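Local coordinates for protein 2-phospho-L-lactate guanylyltransferase (Methanosarcina mazei, PDB 2I5E) that probably activates (2S)-2-phospholactate with GTP to form (2S)-lactyl-2-diphospho-5'-guanosine, a step in making the hydride carrier coenzyme F420, at residues M95-K107 / I162-E174. Numbering follows the deposited sequence.
Sequences MADLPLLSPEHIK and IYDSFMAGTDIDE
The imidazole of His105 has the methyl CB of Ala168 over one face and the hydroxyl of Tyr163 at its edge, in plane. Its ND1 gives a weak but fairly straight hydrogen bond to Tyr163 OH (3.5 Å, 160°), which also bonds Glu108. NE2 lies 3.5 Å from Met167 CB. An alanine at His105 would probably leave Tyr163 OH without this donor and open a gap beside Ala168 and Met167. Ser165 OG lies 3.4 Å from His105 CE1, oblique to the ring. Held anti to its own N (chi1 173°), the same OG accepts from Ala168 N at 3.1 Å, an ST motif, and hydrogen-bonds Asp164 of the second subunit.

Leu100 lays CD1 against Thr170 and the selenium of Met167 (selenomethionine). One water joins Leu100 N to Met167 O and Thr170 O, linking type I turns 98-101 and 167-170. A second donates to Asp97 OD2 and Asp171 OD2, 4.6 Å apart, whose charges Lys16 and Lys122 probably offset. Ile172 N bonds Asp97 O weakly.

These loops lead into helices 103-109 and 175-184 of a GT-A-like nucleotidyltransferase domain with a mixed seven-stranded sheet. Helix 25-45 packs on Pro99 and Ile172, strand 116-120 on Tyr163 and Ala168.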
# COMPACT_ATOMS: atom_id res chain seq x y z
N MSE A 95 -1.71 -0.71 -15.52
CA MSE A 95 -2.98 -0.03 -15.46
C MSE A 95 -2.86 1.46 -15.62
O MSE A 95 -1.88 2.02 -15.22
CB MSE A 95 -3.62 -0.37 -14.15
CG MSE A 95 -3.76 -1.99 -14.05
SE MSE A 95 -3.77 -3.01 -15.81
CE MSE A 95 -5.39 -2.71 -15.45
N ALA A 96 -3.94 2.13 -16.06
CA ALA A 96 -3.90 3.58 -16.37
C ALA A 96 -4.22 4.44 -15.11
O ALA A 96 -4.38 5.63 -15.26
CB ALA A 96 -4.91 3.84 -17.43
N ASP A 97 -4.44 3.80 -13.93
CA ASP A 97 -4.90 4.45 -12.75
C ASP A 97 -3.90 4.49 -11.61
O ASP A 97 -4.26 4.36 -10.42
CB ASP A 97 -6.26 3.86 -12.30
CG ASP A 97 -6.20 2.40 -12.01
OD1 ASP A 97 -5.15 1.79 -12.24
OD2 ASP A 97 -7.21 1.86 -11.50
N LEU A 98 -2.62 4.65 -12.00
CA LEU A 98 -1.53 4.57 -11.08
C LEU A 98 -0.77 5.94 -11.10
O LEU A 98 0.31 6.00 -11.58
CB LEU A 98 -0.60 3.40 -11.50
CG LEU A 98 -1.30 1.98 -11.71
CD1 LEU A 98 -0.30 0.93 -12.03
CD2 LEU A 98 -2.03 1.50 -10.50
N PRO A 99 -1.37 7.00 -10.55
CA PRO A 99 -0.72 8.29 -10.59
C PRO A 99 0.51 8.48 -9.64
O PRO A 99 1.18 9.52 -9.72
CB PRO A 99 -1.87 9.25 -10.28
CG PRO A 99 -2.64 8.49 -9.26
CD PRO A 99 -2.70 7.12 -9.89
N LEU A 100 0.84 7.47 -8.82
CA LEU A 100 1.98 7.51 -7.87
C LEU A 100 3.17 6.71 -8.41
O LEU A 100 4.21 6.61 -7.78
CB LEU A 100 1.52 7.01 -6.48
CG LEU A 100 0.37 7.81 -5.86
CD1 LEU A 100 0.13 7.39 -4.42
CD2 LEU A 100 0.64 9.36 -5.95
N LEU A 101 2.98 6.15 -9.58
CA LEU A 101 3.95 5.30 -10.20
C LEU A 101 4.93 6.20 -10.90
O LEU A 101 4.53 7.17 -11.59
CB LEU A 101 3.24 4.43 -11.22
CG LEU A 101 4.13 3.47 -11.94
CD1 LEU A 101 4.47 2.29 -11.00
CD2 LEU A 101 3.41 3.05 -13.24
N SER A 102 6.21 5.89 -10.68
CA SER A 102 7.37 6.77 -10.95
C SER A 102 8.16 6.04 -12.01
O SER A 102 7.97 4.85 -12.25
CB SER A 102 8.25 6.90 -9.73
OG SER A 102 8.87 5.61 -9.46
N PRO A 103 9.01 6.76 -12.75
CA PRO A 103 9.88 6.02 -13.63
C PRO A 103 10.79 5.07 -12.89
O PRO A 103 11.14 4.06 -13.43
CB PRO A 103 10.69 7.15 -14.30
CG PRO A 103 9.75 8.35 -14.31
CD PRO A 103 9.07 8.24 -12.98
N GLU A 104 11.20 5.41 -11.67
CA GLU A 104 12.06 4.55 -10.86
C GLU A 104 11.34 3.27 -10.56
O GLU A 104 11.97 2.20 -10.58
CB GLU A 104 12.56 5.24 -9.58
CG GLU A 104 13.72 4.44 -8.82
CD GLU A 104 14.27 5.11 -7.45
OE1 GLU A 104 15.54 5.11 -7.21
OE2 GLU A 104 13.47 5.63 -6.62
N HIS A 105 10.00 3.33 -10.28
CA HIS A 105 9.26 2.02 -10.05
C HIS A 105 9.31 1.28 -11.35
O HIS A 105 9.61 0.12 -11.35
CB HIS A 105 7.80 2.25 -9.74
CG HIS A 105 7.58 3.05 -8.51
ND1 HIS A 105 8.18 2.72 -7.31
CD2 HIS A 105 6.85 4.15 -8.28
CE1 HIS A 105 7.77 3.55 -6.36
NE2 HIS A 105 7.01 4.46 -6.95
N ILE A 106 8.99 1.91 -12.50
CA ILE A 106 8.96 1.10 -13.72
C ILE A 106 10.40 0.48 -14.11
O ILE A 106 10.54 -0.70 -14.52
CB ILE A 106 8.06 1.70 -14.95
CG1 ILE A 106 8.81 1.85 -16.21
CG2 ILE A 106 7.01 2.87 -14.67
CD1 ILE A 106 8.05 1.20 -17.21
N LYS A 107 11.46 1.27 -13.88
CA LYS A 107 12.85 0.76 -14.07
C LYS A 107 13.03 -0.48 -13.24
O LYS A 107 13.44 -1.48 -13.79
CB LYS A 107 13.94 1.84 -13.73
CG LYS A 107 14.02 2.98 -14.80
CD LYS A 107 14.69 4.31 -14.35
CE LYS A 107 16.11 4.20 -13.72
NZ LYS A 107 17.14 5.39 -14.12
N ILE A 162 7.27 -10.44 -6.27
CA ILE A 162 6.25 -9.48 -5.77
C ILE A 162 6.96 -8.16 -5.54
O ILE A 162 7.82 -8.08 -4.67
CB ILE A 162 5.62 -9.90 -4.40
CG1 ILE A 162 5.00 -11.32 -4.47
CG2 ILE A 162 4.55 -8.85 -3.93
CD1 ILE A 162 4.05 -11.45 -5.56
N TYR A 163 6.58 -7.14 -6.30
CA TYR A 163 7.16 -5.85 -6.15
C TYR A 163 6.43 -5.12 -5.04
O TYR A 163 5.26 -4.86 -5.21
CB TYR A 163 6.95 -5.02 -7.46
CG TYR A 163 7.74 -3.73 -7.48
CD1 TYR A 163 9.11 -3.76 -7.50
CD2 TYR A 163 7.13 -2.49 -7.44
CE1 TYR A 163 9.87 -2.60 -7.48
CE2 TYR A 163 7.87 -1.28 -7.42
CZ TYR A 163 9.23 -1.38 -7.48
OH TYR A 163 9.99 -0.27 -7.46
N ASP A 164 7.10 -4.76 -3.95
CA ASP A 164 6.45 -4.28 -2.75
C ASP A 164 6.58 -2.78 -2.65
O ASP A 164 7.49 -2.28 -2.05
CB ASP A 164 7.09 -4.95 -1.52
CG ASP A 164 6.58 -4.36 -0.22
OD1 ASP A 164 5.38 -3.97 -0.14
OD2 ASP A 164 7.37 -4.22 0.73
N SER A 165 5.63 -2.04 -3.20
CA SER A 165 5.69 -0.62 -3.27
C SER A 165 4.29 -0.11 -2.90
O SER A 165 3.34 -0.43 -3.58
CB SER A 165 5.88 -0.22 -4.76
OG SER A 165 5.79 1.17 -4.86
N PHE A 166 4.21 0.81 -1.95
CA PHE A 166 3.02 1.54 -1.57
C PHE A 166 2.55 2.40 -2.78
O PHE A 166 1.35 2.51 -3.03
CB PHE A 166 3.35 2.43 -0.33
CG PHE A 166 2.14 3.08 0.37
CD1 PHE A 166 1.70 2.63 1.58
CD2 PHE A 166 1.48 4.16 -0.20
CE1 PHE A 166 0.62 3.28 2.25
CE2 PHE A 166 0.38 4.77 0.41
CZ PHE A 166 -0.04 4.35 1.62
N MSE A 167 3.48 3.08 -3.45
CA MSE A 167 3.08 4.07 -4.46
C MSE A 167 2.56 3.34 -5.71
O MSE A 167 1.54 3.72 -6.25
CB MSE A 167 4.24 4.95 -4.85
CG MSE A 167 4.83 5.81 -3.70
SE MSE A 167 3.59 6.97 -2.79
CE MSE A 167 4.05 6.47 -0.88
N ALA A 168 3.25 2.27 -6.15
CA ALA A 168 2.82 1.57 -7.36
C ALA A 168 1.58 0.69 -7.02
O ALA A 168 0.83 0.23 -7.89
CB ALA A 168 4.00 0.66 -7.93
N GLY A 169 1.37 0.44 -5.75
CA GLY A 169 0.19 -0.28 -5.35
C GLY A 169 -1.07 0.49 -5.02
O GLY A 169 -2.11 -0.12 -4.75
N THR A 170 -1.01 1.83 -5.08
CA THR A 170 -2.19 2.73 -4.93
C THR A 170 -2.81 2.99 -6.28
O THR A 170 -2.39 3.88 -7.05
CB THR A 170 -1.72 4.01 -4.26
OG1 THR A 170 -1.06 3.62 -3.06
CG2 THR A 170 -2.84 4.96 -3.88
N ASP A 171 -3.80 2.16 -6.61
CA ASP A 171 -4.64 2.40 -7.76
C ASP A 171 -5.80 3.25 -7.23
O ASP A 171 -6.20 3.16 -6.07
CB ASP A 171 -5.14 1.11 -8.37
CG ASP A 171 -5.74 0.14 -7.34
OD1 ASP A 171 -5.01 -0.43 -6.53
OD2 ASP A 171 -6.96 0.01 -7.32
N ILE A 172 -6.36 4.04 -8.12
CA ILE A 172 -7.25 5.07 -7.66
C ILE A 172 -8.55 4.63 -8.21
O ILE A 172 -8.75 4.75 -9.42
CB ILE A 172 -6.76 6.52 -8.07
CG1 ILE A 172 -5.71 7.04 -7.02
CG2 ILE A 172 -7.94 7.53 -7.95
CD1 ILE A 172 -4.37 6.76 -7.32
N ASP A 173 -9.42 4.06 -7.35
CA ASP A 173 -10.70 3.45 -7.81
C ASP A 173 -11.96 3.90 -7.05
O ASP A 173 -13.04 3.96 -7.58
CB ASP A 173 -10.61 1.91 -7.80
CG ASP A 173 -11.60 1.24 -8.75
OD1 ASP A 173 -11.76 1.68 -9.96
OD2 ASP A 173 -12.21 0.27 -8.23
N GLU A 174 -11.78 4.23 -5.80
CA GLU A 174 -12.86 4.76 -5.02
C GLU A 174 -12.48 6.06 -4.28
O GLU A 174 -11.31 6.42 -4.31
CB GLU A 174 -13.41 3.69 -4.10
CG GLU A 174 -12.42 3.03 -3.25
CD GLU A 174 -12.94 1.76 -2.69
OE1 GLU A 174 -14.11 1.41 -2.97
OE2 GLU A 174 -12.18 1.11 -1.96
O HOH W 1 -8.14 -0.16 -9.63
O HOH W 2 -0.20 4.75 -8.15